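Local coordinates for putative peptidase (Parabacteroides merdae, PDB 4L8K), which probably hydrolyses peptide bonds as a serine peptidase of family S41, although its substrates are not known, at residues A82-Y87 with T217-Y222; I120-Y125 with D153-G158. One frame throughout, in Å; residues are numbered along the deposited sequence.

Contact 1: residues A82-Y87 with T217-Y222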
ATOM      1  N   ALA A  82       7.101  13.709  -0.321  1.00 21.65           N
ATOM      2  CA  ALA A  82       6.525  14.247  -1.563  1.00 20.29           C
ATOM      3  C   ALA A  82       5.928  13.067  -2.361  1.00 24.00           C
ATOM      4  O   ALA A  82       4.959  13.242  -3.068  1.00 25.04           O
ATOM      5  CB  ALA A  82       7.596  14.959  -2.382  1.00 20.91           C
ATOM      6  N   TRP A  83       6.436  11.840  -2.147  1.00 20.29           N
ATOM      7  CA  TRP A  83       5.917  10.615  -2.750  1.00 20.82           C
ATOM      8  C   TRP A  83       4.410  10.462  -2.414  1.00 25.80           C
ATOM      9  O   TRP A  83       3.632  10.024  -3.273  1.00 24.66           O
ATOM     10  CB  TRP A  83       6.726   9.416  -2.230  1.00 19.71           C
ATOM     11  CG  TRP A  83       6.229   8.030  -2.573  1.00 20.65           C
ATOM     12  CD1 TRP A  83       5.241   7.334  -1.932  1.00 23.12           C
ATOM     13  CD2 TRP A  83       6.882   7.087  -3.445  1.00 21.06           C
ATOM     14  NE1 TRP A  83       5.170   6.048  -2.428  1.00 23.19           N
ATOM     15  CE2 TRP A  83       6.145   5.880  -3.384  1.00 24.62           C
ATOM     16  CE3 TRP A  83       8.001   7.158  -4.307  1.00 22.04           C
ATOM     17  CZ2 TRP A  83       6.510   4.740  -4.127  1.00 24.06           C
ATOM     18  CZ3 TRP A  83       8.316   6.054  -5.092  1.00 23.28           C
ATOM     19  CH2 TRP A  83       7.592   4.854  -4.982  1.00 23.67           C
ATOM     20  N   TYR A  84       4.014  10.829  -1.166  1.00 22.74           N
ATOM     21  CA  TYR A  84       2.625  10.728  -0.709  1.00 22.43           C
ATOM     22  C   TYR A  84       1.871  12.039  -0.851  1.00 27.81           C
ATOM     23  O   TYR A  84       0.744  12.037  -1.319  1.00 28.37           O
ATOM     24  CB  TYR A  84       2.568  10.279   0.752  1.00 21.66           C
ATOM     25  CG  TYR A  84       3.206   8.934   0.978  1.00 21.89           C
ATOM     26  CD1 TYR A  84       2.526   7.755   0.666  1.00 21.77           C
ATOM     27  CD2 TYR A  84       4.486   8.830   1.528  1.00 22.90           C
ATOM     28  CE1 TYR A  84       3.109   6.509   0.877  1.00 20.78           C
ATOM     29  CE2 TYR A  84       5.078   7.581   1.752  1.00 23.76           C
ATOM     30  CZ  TYR A  84       4.392   6.426   1.396  1.00 30.41           C
ATOM     31  OH  TYR A  84       4.956   5.190   1.591  1.00 30.29           O
ATOM     32  N   GLU A  85       2.507  13.147  -0.448  1.00 24.87           N
ATOM     33  CA  GLU A  85       1.965  14.496  -0.368  1.00 24.02           C
ATOM     34  C   GLU A  85       1.727  15.132  -1.716  1.00 28.62           C
ATOM     35  O   GLU A  85       0.971  16.104  -1.771  1.00 30.25           O
ATOM     36  CB  GLU A  85       2.884  15.400   0.476  1.00 25.10           C
ATOM     37  CG  GLU A  85       3.054  14.957   1.923  1.00 34.63           C
ATOM     38  CD  GLU A  85       4.187  15.581   2.734  1.00 72.14           C
ATOM     39  OE1 GLU A  85       4.995  16.367   2.180  1.00 67.67           O
ATOM     40  OE2 GLU A  85       4.281  15.245   3.938  1.00 66.39           O
ATOM     41  N   ASP A  86       2.341  14.620  -2.806  1.00 24.20           N
ATOM     42  CA  ASP A  86       2.100  15.182  -4.148  1.00 23.80           C
ATOM     43  C   ASP A  86       0.730  14.745  -4.684  1.00 27.91           C
ATOM     44  O   ASP A  86       0.291  15.245  -5.717  1.00 30.54           O
ATOM     45  CB  ASP A  86       3.198  14.772  -5.138  1.00 25.33           C
ATOM     46  CG  ASP A  86       4.514  15.545  -4.978  1.00 32.49           C
ATOM     47  OD1 ASP A  86       4.573  16.479  -4.129  1.00 29.85           O
ATOM     48  OD2 ASP A  86       5.489  15.188  -5.655  1.00 40.22           O
ATOM     49  N   TYR A  87       0.066  13.825  -3.984  1.00 20.86           N
ATOM     50  CA  TYR A  87      -1.269  13.301  -4.318  1.00 19.53           C
ATOM     51  C   TYR A  87      -2.292  13.868  -3.334  1.00 23.93           C
ATOM     52  O   TYR A  87      -1.925  14.088  -2.169  1.00 21.89           O
ATOM     53  CB  TYR A  87      -1.259  11.765  -4.246  1.00 18.41           C
ATOM     54  CG  TYR A  87      -0.391  11.127  -5.312  1.00 19.24           C
ATOM     55  CD1 TYR A  87       1.002  11.175  -5.231  1.00 19.45           C
ATOM     56  CD2 TYR A  87      -0.960  10.425  -6.380  1.00 19.44           C
ATOM     57  CE1 TYR A  87       1.802  10.627  -6.224  1.00 17.60           C
ATOM     58  CE2 TYR A  87      -0.162   9.828  -7.357  1.00 19.74           C
ATOM     59  CZ  TYR A  87       1.217   9.932  -7.268  1.00 23.98           C
ATOM     60  OH  TYR A  87       2.023   9.378  -8.212  1.00 29.55           O
ATOM     61  N   THR A 217      -9.093   2.905  -2.854  1.00 18.11           N
ATOM     62  CA  THR A 217      -7.680   3.147  -2.575  1.00 17.19           C
ATOM     63  C   THR A 217      -7.308   4.633  -2.692  1.00 20.38           C
ATOM     64  O   THR A 217      -7.985   5.403  -3.378  1.00 21.69           O
ATOM     65  CB  THR A 217      -6.766   2.315  -3.537  1.00 26.02           C
ATOM     66  OG1 THR A 217      -6.963   2.732  -4.877  1.00 26.74           O
ATOM     67  CG2 THR A 217      -6.996   0.827  -3.443  1.00 20.11           C
ATOM     68  N   ASN A 218      -6.222   5.018  -2.030  1.00 16.25           N
ATOM     69  CA  ASN A 218      -5.638   6.347  -2.132  1.00 17.53           C
ATOM     70  C   ASN A 218      -4.125   6.203  -1.966  1.00 21.08           C
ATOM     71  O   ASN A 218      -3.657   5.093  -1.744  1.00 20.46           O
ATOM     72  CB  ASN A 218      -6.268   7.381  -1.160  1.00 15.97           C
ATOM     73  CG  ASN A 218      -6.039   7.163   0.308  1.00 26.75           C
ATOM     74  OD1 ASN A 218      -5.411   6.196   0.740  1.00 18.74           O
ATOM     75  ND2 ASN A 218      -6.573   8.061   1.108  1.00 21.30           N
ATOM     76  N   ARG A 219      -3.359   7.288  -2.127  1.00 18.06           N
ATOM     77  CA  ARG A 219      -1.906   7.277  -1.988  1.00 17.94           C
ATOM     78  C   ARG A 219      -1.471   6.790  -0.601  1.00 23.07           C
ATOM     79  O   ARG A 219      -0.359   6.292  -0.436  1.00 24.97           O
ATOM     80  CB  ARG A 219      -1.322   8.687  -2.270  1.00 17.56           C
ATOM     81  CG  ARG A 219       0.173   8.690  -2.583  1.00 12.57           C
ATOM     82  CD  ARG A 219       0.557   7.807  -3.759  1.00 16.71           C
ATOM     83  NE  ARG A 219       1.971   8.019  -4.000  1.00 20.22           N
ATOM     84  CZ  ARG A 219       2.718   7.392  -4.896  1.00 23.89           C
ATOM     85  NH1 ARG A 219       2.237   6.349  -5.563  1.00 12.95           N
ATOM     86  NH2 ARG A 219       3.977   7.751  -5.075  1.00  9.16           N
ATOM     87  N   HIS A 220      -2.354   6.904   0.383  1.00 19.33           N
ATOM     88  CA  HIS A 220      -2.049   6.451   1.717  1.00 18.46           C
ATOM     89  C   HIS A 220      -2.437   4.977   1.927  1.00 19.34           C
ATOM     90  O   HIS A 220      -2.387   4.518   3.062  1.00 20.59           O
ATOM     91  CB  HIS A 220      -2.647   7.385   2.751  1.00 20.42           C
ATOM     92  CG  HIS A 220      -1.860   8.648   2.864  1.00 26.04           C
ATOM     93  ND1 HIS A 220      -2.291   9.815   2.284  1.00 30.35           N
ATOM     94  CD2 HIS A 220      -0.663   8.881   3.453  1.00 29.63           C
ATOM     95  CE1 HIS A 220      -1.371  10.734   2.563  1.00 29.58           C
ATOM     96  NE2 HIS A 220      -0.359  10.213   3.236  1.00 29.59           N
ATOM     97  N   SER A 221      -2.721   4.211   0.828  1.00 13.03           N
ATOM     98  CA  SER A 221      -2.906   2.755   0.802  1.00 11.64           C
ATOM     99  C   SER A 221      -1.554   2.187   0.357  1.00 16.73           C
ATOM    100  O   SER A 221      -1.157   2.402  -0.788  1.00 18.59           O
ATOM    101  CB  SER A 221      -4.031   2.329  -0.154  1.00 13.43           C
ATOM    102  OG  SER A 221      -5.296   2.879   0.171  1.00 21.96           O
ATOM    103  N   TYR A 222      -0.784   1.580   1.255  1.00 13.69           N
ATOM    104  CA  TYR A 222       0.540   1.118   0.858  1.00 13.95           C
ATOM    105  C   TYR A 222       1.020  -0.049   1.704  1.00 16.65           C
ATOM    106  O   TYR A 222       0.342  -0.441   2.654  1.00 16.58           O
ATOM    107  CB  TYR A 222       1.576   2.278   0.897  1.00 16.36           C
ATOM    108  CG  TYR A 222       1.657   2.999   2.219  1.00 18.25           C
ATOM    109  CD1 TYR A 222       2.456   2.512   3.254  1.00 20.44           C
ATOM    110  CD2 TYR A 222       0.940   4.172   2.442  1.00 18.72           C
ATOM    111  CE1 TYR A 222       2.555   3.185   4.470  1.00 21.15           C
ATOM    112  CE2 TYR A 222       1.043   4.861   3.655  1.00 18.42           C
ATOM    113  CZ  TYR A 222       1.871   4.373   4.656  1.00 24.56           C
ATOM    114  OH  TYR A 222       1.985   5.001   5.871  1.00 25.07           O
TER
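A cation-pi sandwich joins the short helix 82-85 and the residues just after it to the type I turn following strand 213-217: the guanidinium of Arg-219 slides between the rings of Trp-83 and Tyr-87. On the indole side NH2 of Arg-219 lies 3.3 Å from Trp-83 CE2, over the ring face. On the opposite side the guanidinium and the Tyr-87 ring are tilted by only 23°, and Arg-219 CD sits over the middle of that ring, a CH-pi contact 3.7 Å from its centroid. A bend at chi2 of Arg-219 (57°) turns NE and NH2 side-on to a single acceptor. Trp-83 O takes NE of Arg-219 at 2.7 Å and NH2 of Arg-219 at 2.9 Å, both from one face of the carbonyl plane; this double grip, with a ring on each face, holds the guanidinium's rotation. Its NH1 donates to Thr-245 O, while Trp-83 NE1 bonds Gly-246 O. Beside this layer, Tyr-84 CE1 meets Tyr-222 CD2 at 3.6 Å, and Tyr-84 OH stands over the Tyr-222 ring. With His-220 these tyrosines form an aromatic cluster. The whole exemplifies an arginine layered between aromatics, here in the turn ahead of helix 224-232, the region where S41 peptidases usually carry their nucleophile.

Contact 2: residues I120-Y125 with D153-G158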
ATOM      1  N   ILE A 120     -26.241  -1.949  -0.335  1.00 21.48           N
ATOM      2  CA  ILE A 120     -24.778  -1.956  -0.427  1.00 20.82           C
ATOM      3  C   ILE A 120     -24.125  -2.128   0.941  1.00 24.50           C
ATOM      4  O   ILE A 120     -24.446  -1.406   1.888  1.00 23.46           O
ATOM      5  CB  ILE A 120     -24.330  -0.625  -1.124  1.00 23.52           C
ATOM      6  CG1 ILE A 120     -24.676  -0.705  -2.647  1.00 23.35           C
ATOM      7  CG2 ILE A 120     -22.811  -0.320  -0.898  1.00 20.58           C
ATOM      8  CD1 ILE A 120     -24.585   0.549  -3.355  1.00 33.78           C
ATOM      9  N   GLY A 121     -23.221  -3.096   1.026  1.00 20.59           N
ATOM     10  CA  GLY A 121     -22.411  -3.338   2.210  1.00 19.35           C
ATOM     11  C   GLY A 121     -21.162  -2.471   2.169  1.00 22.56           C
ATOM     12  O   GLY A 121     -20.454  -2.447   1.167  1.00 22.82           O
ATOM     13  N   TYR A 122     -20.899  -1.697   3.213  1.00 20.77           N
ATOM     14  CA  TYR A 122     -19.692  -0.850   3.255  1.00 18.63           C
ATOM     15  C   TYR A 122     -18.778  -1.321   4.399  1.00 21.29           C
ATOM     16  O   TYR A 122     -19.228  -1.499   5.523  1.00 18.83           O
ATOM     17  CB  TYR A 122     -20.042   0.650   3.361  1.00 17.31           C
ATOM     18  CG  TYR A 122     -18.836   1.549   3.611  1.00 18.17           C
ATOM     19  CD1 TYR A 122     -18.015   1.964   2.562  1.00 17.63           C
ATOM     20  CD2 TYR A 122     -18.480   1.930   4.905  1.00 18.02           C
ATOM     21  CE1 TYR A 122     -16.885   2.751   2.791  1.00 17.42           C
ATOM     22  CE2 TYR A 122     -17.328   2.686   5.147  1.00 17.73           C
ATOM     23  CZ  TYR A 122     -16.546   3.110   4.088  1.00 21.73           C
ATOM     24  OH  TYR A 122     -15.433   3.879   4.342  1.00 19.46           O
ATOM     25  N   VAL A 123     -17.507  -1.568   4.081  1.00 18.85           N
ATOM     26  CA  VAL A 123     -16.498  -1.948   5.073  1.00 17.45           C
ATOM     27  C   VAL A 123     -15.352  -0.927   5.023  1.00 21.02           C
ATOM     28  O   VAL A 123     -14.842  -0.617   3.950  1.00 20.66           O
ATOM     29  CB  VAL A 123     -15.940  -3.412   4.902  1.00 21.03           C
ATOM     30  CG1 VAL A 123     -14.952  -3.774   6.016  1.00 19.27           C
ATOM     31  CG2 VAL A 123     -17.056  -4.458   4.824  1.00 21.28           C
ATOM     32  N   TYR A 124     -14.945  -0.420   6.184  1.00 18.58           N
ATOM     33  CA  TYR A 124     -13.722   0.357   6.294  1.00 18.06           C
ATOM     34  C   TYR A 124     -12.711  -0.480   7.087  1.00 22.50           C
ATOM     35  O   TYR A 124     -12.988  -0.928   8.211  1.00 22.49           O
ATOM     36  CB  TYR A 124     -13.890   1.751   6.910  1.00 19.16           C
ATOM     37  CG  TYR A 124     -12.569   2.493   6.908  1.00 19.02           C
ATOM     38  CD1 TYR A 124     -11.930   2.812   5.711  1.00 19.90           C
ATOM     39  CD2 TYR A 124     -11.917   2.805   8.097  1.00 18.78           C
ATOM     40  CE1 TYR A 124     -10.689   3.447   5.695  1.00 17.56           C
ATOM     41  CE2 TYR A 124     -10.689   3.472   8.097  1.00 18.89           C
ATOM     42  CZ  TYR A 124     -10.063   3.760   6.890  1.00 25.56           C
ATOM     43  OH  TYR A 124      -8.827   4.348   6.845  1.00 23.31           O
ATOM     44  N   TYR A 125     -11.559  -0.728   6.475  1.00 18.35           N
ATOM     45  CA  TYR A 125     -10.479  -1.465   7.111  1.00 16.77           C
ATOM     46  C   TYR A 125      -9.241  -0.547   7.119  1.00 20.17           C
ATOM     47  O   TYR A 125      -8.528  -0.435   6.120  1.00 20.10           O
ATOM     48  CB  TYR A 125     -10.241  -2.811   6.394  1.00 16.57           C
ATOM     49  CG  TYR A 125      -9.306  -3.723   7.162  1.00 17.20           C
ATOM     50  CD1 TYR A 125      -9.574  -4.078   8.481  1.00 19.94           C
ATOM     51  CD2 TYR A 125      -8.165  -4.242   6.568  1.00 17.44           C
ATOM     52  CE1 TYR A 125      -8.716  -4.921   9.192  1.00 21.73           C
ATOM     53  CE2 TYR A 125      -7.310  -5.095   7.265  1.00 19.00           C
ATOM     54  CZ  TYR A 125      -7.604  -5.451   8.570  1.00 24.87           C
ATOM     55  OH  TYR A 125      -6.767  -6.277   9.270  1.00 25.39           O
ATOM     56  N   ASP A 153     -13.228  -0.527   1.671  1.00 19.58           N
ATOM     57  CA  ASP A 153     -12.433   0.706   1.714  1.00 19.07           C
ATOM     58  C   ASP A 153     -11.146   0.524   2.522  1.00 21.19           C
ATOM     59  O   ASP A 153     -11.189   0.337   3.749  1.00 18.63           O
ATOM     60  CB  ASP A 153     -13.319   1.834   2.308  1.00 20.28           C
ATOM     61  CG  ASP A 153     -12.787   3.255   2.253  1.00 19.77           C
ATOM     62  OD1 ASP A 153     -11.640   3.450   1.789  1.00 20.09           O
ATOM     63  OD2 ASP A 153     -13.519   4.170   2.664  1.00 23.66           O
ATOM     64  N   VAL A 154      -9.995   0.616   1.822  1.00 18.61           N
ATOM     65  CA  VAL A 154      -8.657   0.505   2.445  1.00 16.88           C
ATOM     66  C   VAL A 154      -7.852   1.818   2.240  1.00 21.05           C
ATOM     67  O   VAL A 154      -6.620   1.803   2.248  1.00 19.52           O
ATOM     68  CB  VAL A 154      -7.853  -0.744   1.978  1.00 18.38           C
ATOM     69  CG1 VAL A 154      -8.485  -2.038   2.493  1.00 17.05           C
ATOM     70  CG2 VAL A 154      -7.649  -0.763   0.458  1.00 17.41           C
ATOM     71  N   ARG A 155      -8.550   2.946   2.060  1.00 17.15           N
ATOM     72  CA  ARG A 155      -7.896   4.246   1.967  1.00 17.11           C
ATOM     73  C   ARG A 155      -7.283   4.572   3.321  1.00 21.62           C
ATOM     74  O   ARG A 155      -7.878   4.228   4.347  1.00 22.07           O
ATOM     75  CB  ARG A 155      -8.894   5.345   1.572  1.00 17.61           C
ATOM     76  CG  ARG A 155      -9.382   5.246   0.133  1.00 20.68           C
ATOM     77  CD  ARG A 155     -10.430   6.312  -0.183  1.00 14.80           C
ATOM     78  NE  ARG A 155     -11.662   6.091   0.582  1.00 13.23           N
ATOM     79  CZ  ARG A 155     -12.653   6.966   0.705  1.00 23.57           C
ATOM     80  NH1 ARG A 155     -12.560   8.172   0.147  1.00 14.98           N
ATOM     81  NH2 ARG A 155     -13.739   6.654   1.401  1.00 20.24           N
ATOM     82  N   ASP A 156      -6.093   5.193   3.337  1.00 16.88           N
ATOM     83  CA  ASP A 156      -5.369   5.547   4.555  1.00 16.88           C
ATOM     84  C   ASP A 156      -4.923   4.306   5.356  1.00 22.04           C
ATOM     85  O   ASP A 156      -4.692   4.407   6.549  1.00 21.53           O
ATOM     86  CB  ASP A 156      -6.176   6.514   5.434  1.00 18.54           C
ATOM     87  CG  ASP A 156      -5.989   7.966   5.047  1.00 27.34           C
ATOM     88  OD1 ASP A 156      -5.678   8.236   3.861  1.00 27.29           O
ATOM     89  OD2 ASP A 156      -6.155   8.830   5.922  1.00 37.50           O
ATOM     90  N   ASN A 157      -4.773   3.154   4.692  1.00 18.97           N
ATOM     91  CA  ASN A 157      -4.314   1.947   5.356  1.00 18.63           C
ATOM     92  C   ASN A 157      -2.856   1.723   4.946  1.00 23.03           C
ATOM     93  O   ASN A 157      -2.575   1.292   3.833  1.00 20.79           O
ATOM     94  CB  ASN A 157      -5.228   0.748   5.021  1.00 18.52           C
ATOM     95  CG  ASN A 157      -4.894  -0.546   5.746  1.00 28.98           C
ATOM     96  OD1 ASN A 157      -3.742  -0.802   6.134  1.00 14.31           O
ATOM     97  ND2 ASN A 157      -5.898  -1.426   5.890  1.00 12.15           N
ATOM     98  N   GLY A 158      -1.949   2.070   5.860  1.00 20.67           N
ATOM     99  CA  GLY A 158      -0.505   1.962   5.690  1.00 19.64           C
ATOM    100  C   GLY A 158       0.065   0.555   5.777  1.00 24.07           C
ATOM    101  O   GLY A 158       1.279   0.382   5.789  1.00 24.79           O
TER
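Tyr-124 and Asp-153 form a parallel beta bridge at the end of two neighbouring strands of the mixed sheet, and the chain of 153-158 then leaves strand pairing for a type II turn, Val-154 to Asn-157. Two backbone bonds flank Tyr-124: Asp-153 N donates to Val-123 O at 2.8 Å, and Tyr-125 N reaches Asp-153 O almost straight, at 177°. The tight part is built round the Asp-153 carboxylate. Tyr-122 OH donates to Asp-153 OD2 at 2.6 Å, from the anti side of the oxygen, with OD2 at the edge of the tyrosine ring. Arg-155 grips the same group side-on, NE on OD1 and NH2 on OD2, in a two-pronged salt bridge, NH2 of Arg-155 lying 2.8 Å from OD2 of Asp-153. OD1 also accepts Arg-155 N, closing an Asx turn, and a second acid, Asp-300, shares Arg-155 NH2. With CG anti to its nitrogen (chi1 -177°), Tyr-124 brings the CD1 edge of its ring across Asp-153, at a steep angle to the carboxylate, CD1 of Tyr-124 lying 3.6 Å from CG of Asp-153, and its hydroxyl donates in the carbonyl plane to Arg-155 O.

Packing is looser towards the turn. Tyr-124 OH only brushes CB of the partly exposed Asp-156, 3.7 Å away, and Tyr-125 CB stays 4.3 Å from Val-154 CG1. Asn-157 ND2 does bond Tyr-125 O at 2.8 Å, yet from above the carbonyl plane.

Were Asp-153 an alanine, the Tyr-122 hydroxyl would probably lose its carboxylate acceptor, Arg-155 one of its two acid partners, and the turn its Asx bond. A buried acid met by four donors is likely to remain ionised, which is consistent with charge and bond direction together setting how the loop leaves the strand.

How the contacts relate
Contact 2 is buried and belongs to the central sheet; contact 1 lies nearer the chain centre yet is only partly buried, with Tyr-87, His-220 and Tyr-222 partly exposed, and fastens helix 82-85 to the loop that leaves strand 213-217 of the same sheet. Their chemistry differs: backbone pairing and a carboxylate network at the strand end, against aromatic faces round one arginine. Contact 2 is nested in the chain loop that contact 1 closes, and their turns meet directly. Ser-221 OG lies 2.7 Å from Val-154 O and Asn-218 OD1 2.9 Å from Asp-156 N, both probable hydrogen bonds. The Arg-219 side chain reaches across to the other segment, whereas Arg-155 folds back on Asp-153 of its own.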